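Local coordinates for CaaX farnesyltransferase alpha subunit Ram2 (Aspergillus fumigatus, PDB 4L9P), which probably catalyses, together with its beta subunit, the transfer of farnesyl or geranylgeranyl groups to the CaaX cysteine of target proteins, at residues H127-L132 / P144-F149; V131-R136 / R167-R172; E152-D157 / Y161-Y166; P180-D185 / W200-M205. The protein carries 1 engineered substitution. One frame throughout, in Å; residues are numbered along the deposited sequence. Where two conformers were deposited one is given.

In the fold
The chain is built of helices and loops, with no strand, and the four contacts follow one another along a middle run of helical pairs. From the N terminus, interaction 1 comes first, bringing helix 123-133 against the start of helix 146-156 and closing a short, mostly irregular loop. Interaction 2 leaves from the end of the same helix 123-133 but reaches helix 161-174, a wider loop within which interaction 3, the tight turn from 146-156 into 161-174, is nested. Interaction 4 lies further on and closes the hairpin of helices 180-192 and 197-208. Polar bonds knit them together: E146 with Y166 joins interactions 1 and 3, and R167 with E182 and D185 joins interactions 2 and 4.

Interaction 1 (H127-L132 / P144-F149). With EDO (1,2-ethanediol), chain E; EDO (1,2-ethanediol), chain I.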
# COMPACT_ATOMS: atom_id res chain seq x y z
N HIS A 127 -6.10 14.83 -6.18
CA HIS A 127 -7.09 14.34 -7.14
C HIS A 127 -7.90 15.53 -7.73
O HIS A 127 -8.09 15.62 -8.94
CB HIS A 127 -8.04 13.29 -6.55
CG HIS A 127 -9.02 12.84 -7.56
ND1 HIS A 127 -8.64 12.16 -8.70
CD2 HIS A 127 -10.37 13.02 -7.65
CE1 HIS A 127 -9.71 11.93 -9.45
NE2 HIS A 127 -10.77 12.43 -8.84
N HIS A 128 -8.31 16.49 -6.88
CA HIS A 128 -9.11 17.62 -7.34
C HIS A 128 -8.28 18.40 -8.34
O HIS A 128 -8.80 18.87 -9.37
CB HIS A 128 -9.46 18.50 -6.14
CG HIS A 128 -10.41 19.60 -6.45
ND1 HIS A 128 -11.74 19.37 -6.74
CD2 HIS A 128 -10.23 20.95 -6.41
CE1 HIS A 128 -12.34 20.55 -6.92
NE2 HIS A 128 -11.46 21.53 -6.72
N ARG A 129 -6.99 18.57 -8.11
CA ARG A 129 -6.13 19.31 -9.04
C ARG A 129 -6.15 18.63 -10.42
O ARG A 129 -6.24 19.30 -11.47
CB ARG A 129 -4.69 19.40 -8.52
CG ARG A 129 -3.89 20.47 -9.28
CD ARG A 129 -2.46 20.54 -8.73
NE ARG A 129 -1.83 21.81 -9.13
CZ ARG A 129 -1.93 22.95 -8.44
NH1 ARG A 129 -2.56 22.98 -7.25
NH2 ARG A 129 -1.41 24.08 -8.98
N GLN A 130 -6.07 17.30 -10.44
CA GLN A 130 -6.08 16.56 -11.70
C GLN A 130 -7.46 16.69 -12.41
O GLN A 130 -7.52 16.89 -13.65
CB GLN A 130 -5.82 15.09 -11.39
CG GLN A 130 -5.86 14.18 -12.63
CD GLN A 130 -5.49 12.72 -12.29
OE1 GLN A 130 -4.66 12.44 -11.38
NE2 GLN A 130 -6.13 11.79 -12.97
N VAL A 131 -8.53 16.67 -11.64
CA VAL A 131 -9.89 16.86 -12.20
C VAL A 131 -9.96 18.22 -12.90
O VAL A 131 -10.46 18.30 -14.02
CB VAL A 131 -10.96 16.73 -11.06
CG1 VAL A 131 -12.35 17.16 -11.55
CG2 VAL A 131 -10.97 15.27 -10.59
N LEU A 132 -9.46 19.27 -12.27
CA LEU A 132 -9.53 20.59 -12.86
C LEU A 132 -8.61 20.73 -14.04
O LEU A 132 -9.02 21.19 -15.13
CB LEU A 132 -9.12 21.64 -11.84
CG LEU A 132 -9.95 21.74 -10.55
CD1 LEU A 132 -9.21 22.72 -9.57
CD2 LEU A 132 -11.35 22.17 -10.84
N PRO A 144 1.83 28.50 -16.87
CA PRO A 144 3.20 28.96 -16.77
C PRO A 144 3.84 28.87 -15.43
O PRO A 144 5.04 28.98 -15.42
CB PRO A 144 3.15 30.47 -17.25
CG PRO A 144 1.82 30.77 -17.45
CD PRO A 144 0.92 29.53 -17.44
N ARG A 145 3.09 28.69 -14.34
CA ARG A 145 3.76 28.58 -13.03
C ARG A 145 3.32 27.29 -12.34
O ARG A 145 3.53 27.12 -11.13
CB ARG A 145 3.40 29.80 -12.15
CG ARG A 145 4.09 31.09 -12.69
CD ARG A 145 5.62 30.99 -12.58
NE ARG A 145 6.29 32.24 -13.00
CZ ARG A 145 6.63 32.49 -14.27
NH1 ARG A 145 6.30 31.63 -15.24
NH2 ARG A 145 7.28 33.63 -14.51
N GLU A 146 2.80 26.36 -13.10
CA GLU A 146 2.36 25.07 -12.51
C GLU A 146 3.59 24.29 -12.04
O GLU A 146 3.57 23.71 -10.89
CB GLU A 146 1.61 24.26 -13.58
CG GLU A 146 1.14 22.88 -13.08
CD GLU A 146 0.04 22.96 -12.06
OE1 GLU A 146 -0.40 24.06 -11.66
OE2 GLU A 146 -0.38 21.89 -11.55
N GLN A 147 4.65 24.14 -12.83
CA GLN A 147 5.85 23.38 -12.37
C GLN A 147 6.46 24.05 -11.13
O GLN A 147 6.87 23.35 -10.17
CB GLN A 147 6.86 23.23 -13.53
CG GLN A 147 6.35 22.30 -14.62
CD GLN A 147 7.16 22.43 -15.88
OE1 GLN A 147 7.52 23.54 -16.29
NE2 GLN A 147 7.47 21.30 -16.53
N ASP A 148 6.47 25.37 -11.08
CA ASP A 148 7.01 26.04 -9.90
C ASP A 148 6.17 25.74 -8.65
O ASP A 148 6.74 25.61 -7.56
CB ASP A 148 7.01 27.58 -10.11
CG ASP A 148 8.19 28.05 -10.92
OD1 ASP A 148 8.97 27.24 -11.43
OD2 ASP A 148 8.35 29.26 -11.07
N PHE A 149 4.85 25.66 -8.78
CA PHE A 149 4.05 25.32 -7.62
C PHE A 149 4.43 23.91 -7.14
O PHE A 149 4.54 23.66 -5.90
CB PHE A 149 2.53 25.35 -7.89
CG PHE A 149 1.77 25.09 -6.63
CD1 PHE A 149 1.82 26.04 -5.61
CD2 PHE A 149 1.11 23.90 -6.42
CE1 PHE A 149 1.25 25.78 -4.37
CE2 PHE A 149 0.45 23.65 -5.19
CZ PHE A 149 0.56 24.57 -4.16
C1 EDO E . -0.60 29.79 -13.41
O1 EDO E . 0.44 28.81 -13.56
C2 EDO E . -0.14 31.24 -13.30
O2 EDO E . 0.65 31.56 -14.47
C1 EDO I . -10.51 13.39 -14.51
O1 EDO I . -10.99 12.18 -13.94
C2 EDO I . -9.03 13.48 -14.20
O2 EDO I . -8.36 12.27 -14.56
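R129 and E146 are the nearest backbone neighbours, yet their CA atoms stand 10.8 Å apart, so helix 123-133 and the first turn of helix 146-156 meet through long side chains. R129 runs extended from CG to NE and grips the E146 carboxylate side-on, one nitrogen to each oxygen. R129 NE donates to E146 OE2 at 2.8 Å in an almost straight bond (177°) on the syn lone pair. R129 NH2 reaches E146 OE1 at 2.9 Å, also from the syn side but 23° out of the carboxylate plane. A bend at chi2 of E146 (69°) swings the carboxylate toward the arginine. The segments fall in successive prenyltransferase alpha subunit repeats of the TPR clan, and this buried salt bridge links the two. Both charged groups have further partners: E146 OE2 bonds Y166 OH, and R129 NH1 bonds N113 OD1. F149 lies over one face of the R129 guanidinium, the planes nearly parallel, with F149 CD2 displaced toward the rim and 3.6 Å from R129 NH2. Away from this core, at the N-cap of helix 146-156, R145 N bonds O1 of an ethanediol probably left from crystallisation.

Interaction 2 (V131-R136 / R167-R172); sequences VLMSSR and RHWLVR
M133 lies against the outer edge of the W169 indole, and its chain can be traced atom by atom. M133 CB sits 3.7 Å from W169 CH2. With CG anti to the backbone N (chi1 -170°), M133 CG comes 3.7 Å from W169 CZ3, and it also touches L170 CD1 at 4.1 Å. Bends at chi2 and chi3 then turn SD and CE back from helix 161-174, and M133 CE ends beside E146 OE1. The backbone of this turn joins in: M133 C approaches the rim of the indole, close to the ring plane, 3.7 Å from W169 CH2. S134 extends the same surface, its CB 3.6 Å from W169 CZ2. The S134 hydroxyl turns back on its own helix end, OG donating to V131 O at 2.9 Å from above the carbonyl plane, where helix 123-133 gives way to loop. No hydrogen bond crosses between the segments; an indole rim lies against the end of a helix. L170 is buried, while W169 and S134 are partly exposed. In this strand-free chain, M133 also packs on I109 of helix 105-118 and on loop residues F139 and P143, W169 stacks with H173, and V171 and H168 turn from helix 161-174 to helix 197-208.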
# COMPACT_ATOMS: atom_id res chain seq x y z
N VAL A 131 -8.53 16.67 -11.64
CA VAL A 131 -9.89 16.86 -12.20
C VAL A 131 -9.96 18.22 -12.90
O VAL A 131 -10.46 18.30 -14.02
CB VAL A 131 -10.96 16.73 -11.06
CG1 VAL A 131 -12.35 17.16 -11.55
CG2 VAL A 131 -10.97 15.27 -10.59
N LEU A 132 -9.46 19.27 -12.27
CA LEU A 132 -9.53 20.59 -12.86
C LEU A 132 -8.61 20.73 -14.04
O LEU A 132 -9.02 21.19 -15.13
CB LEU A 132 -9.12 21.64 -11.84
CG LEU A 132 -9.95 21.74 -10.55
CD1 LEU A 132 -9.21 22.72 -9.57
CD2 LEU A 132 -11.35 22.17 -10.84
N MET A 133 -7.35 20.32 -13.87
CA MET A 133 -6.34 20.56 -14.88
C MET A 133 -6.54 19.71 -16.14
O MET A 133 -6.05 20.05 -17.24
CB MET A 133 -4.98 20.20 -14.26
CG MET A 133 -3.75 20.64 -15.10
SD MET A 133 -3.62 22.42 -15.35
CE MET A 133 -3.67 23.01 -13.69
N SER A 134 -7.31 18.65 -16.01
CA SER A 134 -7.61 17.80 -17.17
C SER A 134 -8.57 18.47 -18.15
O SER A 134 -8.81 17.93 -19.24
CB SER A 134 -8.20 16.45 -16.70
OG SER A 134 -9.48 16.63 -16.16
N SER A 135 -9.18 19.60 -17.76
CA SER A 135 -10.15 20.23 -18.68
C SER A 135 -9.40 21.05 -19.72
O SER A 135 -8.91 22.17 -19.40
CB SER A 135 -11.06 21.12 -17.91
OG SER A 135 -11.93 21.75 -18.88
N ARG A 136 -9.35 20.54 -20.95
CA ARG A 136 -8.57 21.20 -22.01
C ARG A 136 -9.19 22.55 -22.43
O ARG A 136 -8.47 23.48 -22.87
CB ARG A 136 -8.36 20.24 -23.21
CG ARG A 136 -7.17 19.27 -22.92
CD ARG A 136 -6.86 18.33 -24.10
NE ARG A 136 -6.00 17.23 -23.70
CZ ARG A 136 -4.69 17.32 -23.48
NH1 ARG A 136 -4.06 18.48 -23.58
NH2 ARG A 136 -4.03 16.24 -23.17
N ARG A 167 2.35 14.83 -10.67
CA ARG A 167 3.29 15.29 -11.69
C ARG A 167 3.45 14.24 -12.80
O ARG A 167 3.63 14.61 -13.97
CB ARG A 167 4.66 15.66 -11.06
CG ARG A 167 5.51 16.54 -12.04
CD ARG A 167 6.74 17.13 -11.38
NE ARG A 167 7.35 18.05 -12.33
CZ ARG A 167 8.10 19.10 -12.02
NH1 ARG A 167 8.40 19.36 -10.75
NH2 ARG A 167 8.49 19.92 -13.02
N HIS A 168 3.33 12.93 -12.49
CA HIS A 168 3.36 11.93 -13.58
C HIS A 168 2.14 12.15 -14.48
O HIS A 168 2.30 12.14 -15.73
CB HIS A 168 3.20 10.52 -12.95
CG HIS A 168 2.93 9.46 -13.96
ND1 HIS A 168 3.96 8.78 -14.58
CD2 HIS A 168 1.77 9.04 -14.55
CE1 HIS A 168 3.45 7.96 -15.50
NE2 HIS A 168 2.13 8.09 -15.51
N TRP A 169 0.96 12.37 -13.90
CA TRP A 169 -0.23 12.62 -14.72
C TRP A 169 -0.01 13.88 -15.58
O TRP A 169 -0.40 13.89 -16.78
CB TRP A 169 -1.47 12.79 -13.79
CG TRP A 169 -2.65 13.24 -14.58
CD1 TRP A 169 -3.54 12.46 -15.30
CD2 TRP A 169 -2.98 14.58 -14.86
NE1 TRP A 169 -4.42 13.25 -15.98
CE2 TRP A 169 -4.10 14.56 -15.75
CE3 TRP A 169 -2.46 15.80 -14.44
CZ2 TRP A 169 -4.69 15.74 -16.23
CZ3 TRP A 169 -3.04 16.98 -14.97
CH2 TRP A 169 -4.14 16.92 -15.84
N LEU A 170 0.56 14.93 -15.00
CA LEU A 170 0.75 16.20 -15.72
C LEU A 170 1.66 15.97 -16.90
O LEU A 170 1.39 16.52 -18.03
CB LEU A 170 1.34 17.20 -14.74
CG LEU A 170 1.53 18.61 -15.31
CD1 LEU A 170 0.17 19.34 -15.33
CD2 LEU A 170 2.53 19.36 -14.42
N VAL A 171 2.73 15.22 -16.73
CA VAL A 171 3.63 14.93 -17.84
C VAL A 171 2.94 14.17 -18.95
O VAL A 171 3.12 14.53 -20.14
CB VAL A 171 4.88 14.15 -17.32
CG1 VAL A 171 5.68 13.60 -18.50
CG2 VAL A 171 5.70 15.05 -16.45
N ARG A 172 2.15 13.17 -18.64
CA ARG A 172 1.46 12.45 -19.70
C ARG A 172 0.43 13.35 -20.37
O ARG A 172 0.30 13.33 -21.61
CB ARG A 172 0.80 11.21 -19.12
CG ARG A 172 0.16 10.37 -20.17
CD ARG A 172 -0.32 9.04 -19.56
NE ARG A 172 -0.96 8.19 -20.56
CZ ARG A 172 -0.29 7.30 -21.30
NH1 ARG A 172 1.06 7.24 -21.20
NH2 ARG A 172 -0.94 6.56 -22.19

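Interaction 3 (E152-D157 / Y161-Y166). With FII ([(3,7,11-trimethyl-dodeca-2,6,10-trienyloxycarbamoyl)-methyl]-phosphonic acid), chain Q.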
# COMPACT_ATOMS: atom_id res chain seq x y z
N GLU A 152 7.38 24.19 -5.07
CA GLU A 152 7.06 24.71 -3.74
C GLU A 152 6.69 23.57 -2.81
O GLU A 152 7.06 23.54 -1.62
CB GLU A 152 5.88 25.68 -3.81
CG GLU A 152 5.81 26.63 -2.62
CD GLU A 152 4.89 27.86 -2.83
OE1 GLU A 152 4.67 28.61 -1.87
OE2 GLU A 152 4.35 28.05 -3.92
N MET A 153 5.92 22.60 -3.34
CA MET A 153 5.52 21.45 -2.50
C MET A 153 6.74 20.60 -2.21
O MET A 153 6.91 20.15 -1.05
CB MET A 153 4.47 20.60 -3.23
CG MET A 153 3.14 21.32 -3.49
SD MET A 153 2.26 21.80 -1.96
CE MET A 153 2.08 20.21 -1.11
N PHE A 154 7.54 20.31 -3.23
CA PHE A 154 8.69 19.42 -2.99
C PHE A 154 9.77 20.04 -2.11
O PHE A 154 10.55 19.31 -1.51
CB PHE A 154 9.31 18.97 -4.35
CG PHE A 154 8.42 18.08 -5.15
CD1 PHE A 154 7.77 17.02 -4.55
CD2 PHE A 154 8.30 18.27 -6.52
CE1 PHE A 154 6.95 16.16 -5.33
CE2 PHE A 154 7.53 17.44 -7.28
CZ PHE A 154 6.83 16.38 -6.70
N ALA A 155 9.79 21.37 -2.01
CA ALA A 155 10.73 22.02 -1.07
C ALA A 155 10.32 21.71 0.36
O ALA A 155 11.16 21.77 1.26
CB ALA A 155 10.74 23.56 -1.32
N GLN A 156 9.04 21.44 0.60
CA GLN A 156 8.61 21.11 1.95
C GLN A 156 8.66 19.59 2.20
O GLN A 156 9.01 19.17 3.33
CB GLN A 156 7.21 21.60 2.15
CG GLN A 156 7.22 23.12 2.09
CD GLN A 156 5.87 23.70 2.03
OE1 GLN A 156 5.17 23.72 2.99
NE2 GLN A 156 5.46 24.12 0.85
N ASP A 157 8.34 18.75 1.19
CA ASP A 157 8.50 17.28 1.35
C ASP A 157 8.87 16.78 -0.02
O ASP A 157 7.98 16.62 -0.91
CB ASP A 157 7.28 16.57 1.93
CG ASP A 157 7.54 15.09 2.08
OD1 ASP A 157 8.55 14.53 1.54
OD2 ASP A 157 6.72 14.43 2.74
N TYR A 161 4.23 11.60 -2.05
CA TYR A 161 3.80 10.63 -3.06
C TYR A 161 2.68 11.19 -3.90
O TYR A 161 2.64 10.93 -5.14
CB TYR A 161 3.32 9.32 -2.33
CG TYR A 161 3.24 8.12 -3.23
CD1 TYR A 161 2.12 7.90 -4.03
CD2 TYR A 161 4.30 7.19 -3.30
CE1 TYR A 161 2.02 6.77 -4.86
CE2 TYR A 161 4.21 6.08 -4.12
CZ TYR A 161 3.06 5.90 -4.92
OH TYR A 161 2.94 4.79 -5.74
N HIS A 162 1.73 11.90 -3.29
CA HIS A 162 0.58 12.36 -4.09
C HIS A 162 0.99 13.46 -5.06
O HIS A 162 0.39 13.56 -6.14
CB HIS A 162 -0.47 12.91 -3.13
CG HIS A 162 -0.99 11.87 -2.19
ND1 HIS A 162 -0.86 11.96 -0.81
CD2 HIS A 162 -1.42 10.62 -2.44
CE1 HIS A 162 -1.33 10.84 -0.26
NE2 HIS A 162 -1.73 10.04 -1.23
N VAL A 163 1.98 14.28 -4.68
CA VAL A 163 2.42 15.31 -5.60
C VAL A 163 3.21 14.66 -6.72
O VAL A 163 3.05 15.11 -7.89
CB VAL A 163 3.28 16.37 -4.87
CG1 VAL A 163 3.66 17.52 -5.88
CG2 VAL A 163 2.49 16.93 -3.67
N TRP A 164 4.08 13.68 -6.48
CA TRP A 164 4.71 13.00 -7.59
C TRP A 164 3.70 12.30 -8.49
O TRP A 164 3.88 12.32 -9.72
CB TRP A 164 5.74 11.95 -7.06
CG TRP A 164 7.02 12.60 -6.56
CD1 TRP A 164 7.43 12.76 -5.22
CD2 TRP A 164 8.02 13.21 -7.37
NE1 TRP A 164 8.66 13.39 -5.21
CE2 TRP A 164 9.05 13.68 -6.50
CE3 TRP A 164 8.19 13.38 -8.78
CZ2 TRP A 164 10.24 14.27 -6.99
CZ3 TRP A 164 9.33 14.01 -9.25
CH2 TRP A 164 10.37 14.46 -8.36
N THR A 165 2.68 11.65 -7.94
CA THR A 165 1.66 11.02 -8.76
C THR A 165 0.99 12.06 -9.65
O THR A 165 0.81 11.83 -10.87
CB THR A 165 0.62 10.31 -7.86
OG1 THR A 165 1.30 9.20 -7.22
CG2 THR A 165 -0.54 9.79 -8.71
N TYR A 166 0.67 13.23 -9.06
CA TYR A 166 0.08 14.30 -9.92
C TYR A 166 1.07 14.69 -10.99
O TYR A 166 0.67 14.89 -12.18
CB TYR A 166 -0.28 15.45 -9.04
CG TYR A 166 -0.74 16.67 -9.90
CD1 TYR A 166 -2.05 16.75 -10.43
CD2 TYR A 166 0.19 17.65 -10.25
CE1 TYR A 166 -2.42 17.82 -11.24
CE2 TYR A 166 -0.17 18.71 -11.08
CZ TYR A 166 -1.48 18.76 -11.55
OH TYR A 166 -1.90 19.82 -12.33
C1 FII Q . -6.54 -1.19 1.50
C2 FII Q . -5.85 0.14 1.57
C6 FII Q . -6.74 1.31 1.63
C10 FII Q . -4.43 0.21 1.18
C11 FII Q . -3.62 1.51 1.12
C12 FII Q . -2.79 1.60 2.43
C15 FII Q . -1.59 2.53 2.44
C18 FII Q . -0.74 2.66 3.70
C22 FII Q . -1.59 3.58 1.37
C23 FII Q . -0.24 4.25 1.15
C24 FII Q . -0.36 5.45 0.28
C27 FII Q . 0.84 6.33 0.43
C30 FII Q . 1.99 6.02 -0.52
C34 FII Q . 0.55 7.69 0.92
C35 FII Q . 1.57 8.81 0.88
O36 FII Q . 1.96 9.20 2.19
N42 FII Q . 2.44 8.20 2.99
C43 FII Q . 3.85 8.20 3.06
O44 FII Q . 4.59 8.98 2.45
C45 FII Q . 4.39 7.15 4.02
P46 FII Q . 6.05 6.45 3.51
O49 FII Q . 5.93 6.13 2.07
O50 FII Q . 7.10 7.45 3.86
O51 FII Q . 6.14 5.19 4.39
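F154 lies on the five-membered ring of W164 in an offset stack, centroids 4.1 Å apart and planes at 26°, where helices 146-156 and 161-174 form an antiparallel hairpin with short-segment axes 10.4 Å apart. This is the tight part. F154 CZ sits over the centre of the indole, and F154 CE1 comes within 3.3 Å of W164 NE1. The V163 and F154 side chains run toward each other, V163 CG1 3.5 Å from F154 CZ. Packing slackens at M153, whose CB is 4.1 Å from V163 CG1. On the outer side, E152, A155 and Q156 are exposed, and Q156 NE2 bonds back to E152 O of its own helix at 3.0 Å. Helix 161-174 also carries residues that touch the bound isoprenoid analogue: a face of the Y161 ring receives FII C30, 3.6 Å from Y161 CG, and H162 CE1 lies 3.7 Å from FII C35. The analogue is further held by hydrogen bonds from the beta subunit Ram1, among them R359 and K362. No hydrogen bond crosses between the two segments; the indole N-H is given to A158 O in the connecting turn, which helps fix the ring's rotation and leaves its face for the phenyl, so dispersion and apolar burial hold the hairpin here.

Interaction 4 (P180-D185 / W200-M205)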
# COMPACT_ATOMS: atom_id res chain seq x y z
N PRO A 180 12.21 20.62 -20.70
CA PRO A 180 13.47 20.68 -19.96
C PRO A 180 13.24 20.93 -18.48
O PRO A 180 14.12 20.52 -17.69
CB PRO A 180 14.21 21.87 -20.57
CG PRO A 180 13.24 22.51 -21.46
CD PRO A 180 12.16 21.59 -21.83
N ARG A 181 12.11 21.51 -18.07
CA ARG A 181 11.92 21.70 -16.60
C ARG A 181 11.67 20.38 -15.90
O ARG A 181 11.91 20.28 -14.70
CB ARG A 181 10.79 22.66 -16.28
CG ARG A 181 11.25 24.13 -16.33
CD ARG A 181 12.21 24.47 -15.17
NE ARG A 181 11.52 24.21 -13.89
CZ ARG A 181 10.57 24.97 -13.34
NH1 ARG A 181 10.18 26.14 -13.90
NH2 ARG A 181 9.98 24.59 -12.24
N GLU A 182 11.18 19.37 -16.62
CA GLU A 182 10.94 18.09 -15.92
C GLU A 182 12.27 17.49 -15.55
O GLU A 182 12.46 17.10 -14.37
CB GLU A 182 10.13 17.15 -16.83
CG GLU A 182 8.65 17.57 -16.96
CD GLU A 182 7.95 17.71 -15.62
OE1 GLU A 182 8.09 16.76 -14.80
OE2 GLU A 182 7.29 18.72 -15.33
N ILE A 183 13.20 17.37 -16.47
CA ILE A 183 14.53 16.87 -16.12
C ILE A 183 15.27 17.82 -15.19
O ILE A 183 15.94 17.36 -14.26
CB ILE A 183 15.31 16.46 -17.37
CG1 ILE A 183 16.43 15.54 -17.02
CG2 ILE A 183 15.78 17.69 -18.21
CD1 ILE A 183 15.83 14.06 -16.67
N GLN A 184 15.17 19.13 -15.42
CA GLN A 184 15.89 20.05 -14.55
C GLN A 184 15.38 19.96 -13.13
O GLN A 184 16.21 20.01 -12.17
CB GLN A 184 15.70 21.49 -15.06
CG GLN A 184 16.26 22.56 -14.13
CD GLN A 184 15.99 23.95 -14.71
OE1 GLN A 184 16.14 24.17 -15.94
NE2 GLN A 184 15.51 24.85 -13.86
N ASP A 185 14.07 19.82 -12.93
CA ASP A 185 13.55 19.75 -11.55
C ASP A 185 13.96 18.43 -10.89
O ASP A 185 14.33 18.43 -9.71
CB ASP A 185 12.02 19.94 -11.55
CG ASP A 185 11.61 21.37 -11.86
OD1 ASP A 185 12.49 22.27 -12.03
OD2 ASP A 185 10.39 21.59 -11.93
N TRP A 200 14.22 9.73 -8.79
CA TRP A 200 14.71 8.70 -9.71
C TRP A 200 13.55 8.04 -10.45
O TRP A 200 13.66 7.78 -11.65
CB TRP A 200 15.51 7.63 -8.95
CG TRP A 200 16.87 8.10 -8.57
CD1 TRP A 200 17.27 8.55 -7.32
CD2 TRP A 200 18.03 8.17 -9.43
NE1 TRP A 200 18.62 8.88 -7.36
CE2 TRP A 200 19.10 8.67 -8.65
CE3 TRP A 200 18.25 7.88 -10.79
CZ2 TRP A 200 20.39 8.89 -9.18
CZ3 TRP A 200 19.55 8.08 -11.31
CH2 TRP A 200 20.60 8.55 -10.50
N ASN A 201 12.43 7.77 -9.74
CA ASN A 201 11.30 7.13 -10.39
C ASN A 201 10.72 8.02 -11.49
O ASN A 201 10.34 7.53 -12.56
CB ASN A 201 10.26 6.74 -9.30
CG ASN A 201 9.04 6.09 -9.93
OD1 ASN A 201 9.11 4.92 -10.34
ND2 ASN A 201 7.97 6.87 -10.15
N HIS A 202 10.62 9.32 -11.19
CA HIS A 202 10.09 10.26 -12.21
C HIS A 202 11.08 10.33 -13.35
O HIS A 202 10.67 10.41 -14.53
CB HIS A 202 9.89 11.62 -11.57
CG HIS A 202 9.08 12.56 -12.42
ND1 HIS A 202 7.71 12.41 -12.55
CD2 HIS A 202 9.42 13.67 -13.13
CE1 HIS A 202 7.25 13.36 -13.33
NE2 HIS A 202 8.27 14.13 -13.71
N ARG A 203 12.39 10.26 -13.08
CA ARG A 203 13.40 10.29 -14.17
C ARG A 203 13.17 9.10 -15.12
O ARG A 203 13.26 9.26 -16.34
CB ARG A 203 14.83 10.19 -13.60
CG ARG A 203 15.88 10.49 -14.71
CD ARG A 203 17.33 10.33 -14.13
NE ARG A 203 18.22 10.71 -15.21
CZ ARG A 203 18.75 11.91 -15.39
NH1 ARG A 203 18.60 12.89 -14.47
NH2 ARG A 203 19.43 12.14 -16.52
N TYR A 204 12.90 7.93 -14.54
CA TYR A 204 12.66 6.77 -15.40
C TYR A 204 11.43 7.02 -16.32
O TYR A 204 11.45 6.73 -17.52
CB TYR A 204 12.43 5.50 -14.55
CG TYR A 204 12.25 4.30 -15.47
CD1 TYR A 204 10.98 3.95 -15.99
CD2 TYR A 204 13.35 3.48 -15.80
CE1 TYR A 204 10.82 2.85 -16.85
CE2 TYR A 204 13.20 2.37 -16.64
CZ TYR A 204 11.93 2.09 -17.19
OH TYR A 204 11.77 1.01 -18.06
N MET A 205 10.36 7.58 -15.77
CA MET A 205 9.22 7.89 -16.61
C MET A 205 9.60 8.85 -17.75
O MET A 205 9.23 8.63 -18.94
CB MET A 205 8.17 8.53 -15.78
CG MET A 205 6.88 8.77 -16.57
SD MET A 205 6.49 10.49 -16.67
CE MET A 205 7.48 11.32 -15.59
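E182 OE1 accepts the N-H of H202 NE2 at 2.9 Å (156°), the hydrogen bond that ties the two antiparallel helices 180-192 and 197-208 into a hairpin of the prenyltransferase alpha repeat type. The oxygen lies at the edge of the H202 ring, near its plane, and is met nearly end-on, with carboxylate and imidazole planes 65° apart. E182 curls to reach it, CG beside the backbone N and the chain bent at chi2 (-55°). Its other oxygen, OE2, is taken by R167 NH2 and Q147 NE2, so the buried carboxylate is held from helices 146-156 and 161-174 as well. R167 would probably keep E182 charged and so strengthen its pull on the H202 proton. On helix 180-192, R181 grips D185 side-on, R181 NE to D185 OD1 at 2.9 Å and R181 NH2 to D185 OD2 at 3.0 Å, one turn apart. The extended R203 chain reaches E244 of helix 238-254 and E187 in salt bridges, and from the same helix 197-208 N201 ND2 bonds G307 O of the beta subunit Ram1. The backbones come nearest at I183 and R203, where I183 CD1 lies over one face of the R203 guanidinium, displaced toward the rim, 3.7 Å from R203 NH1.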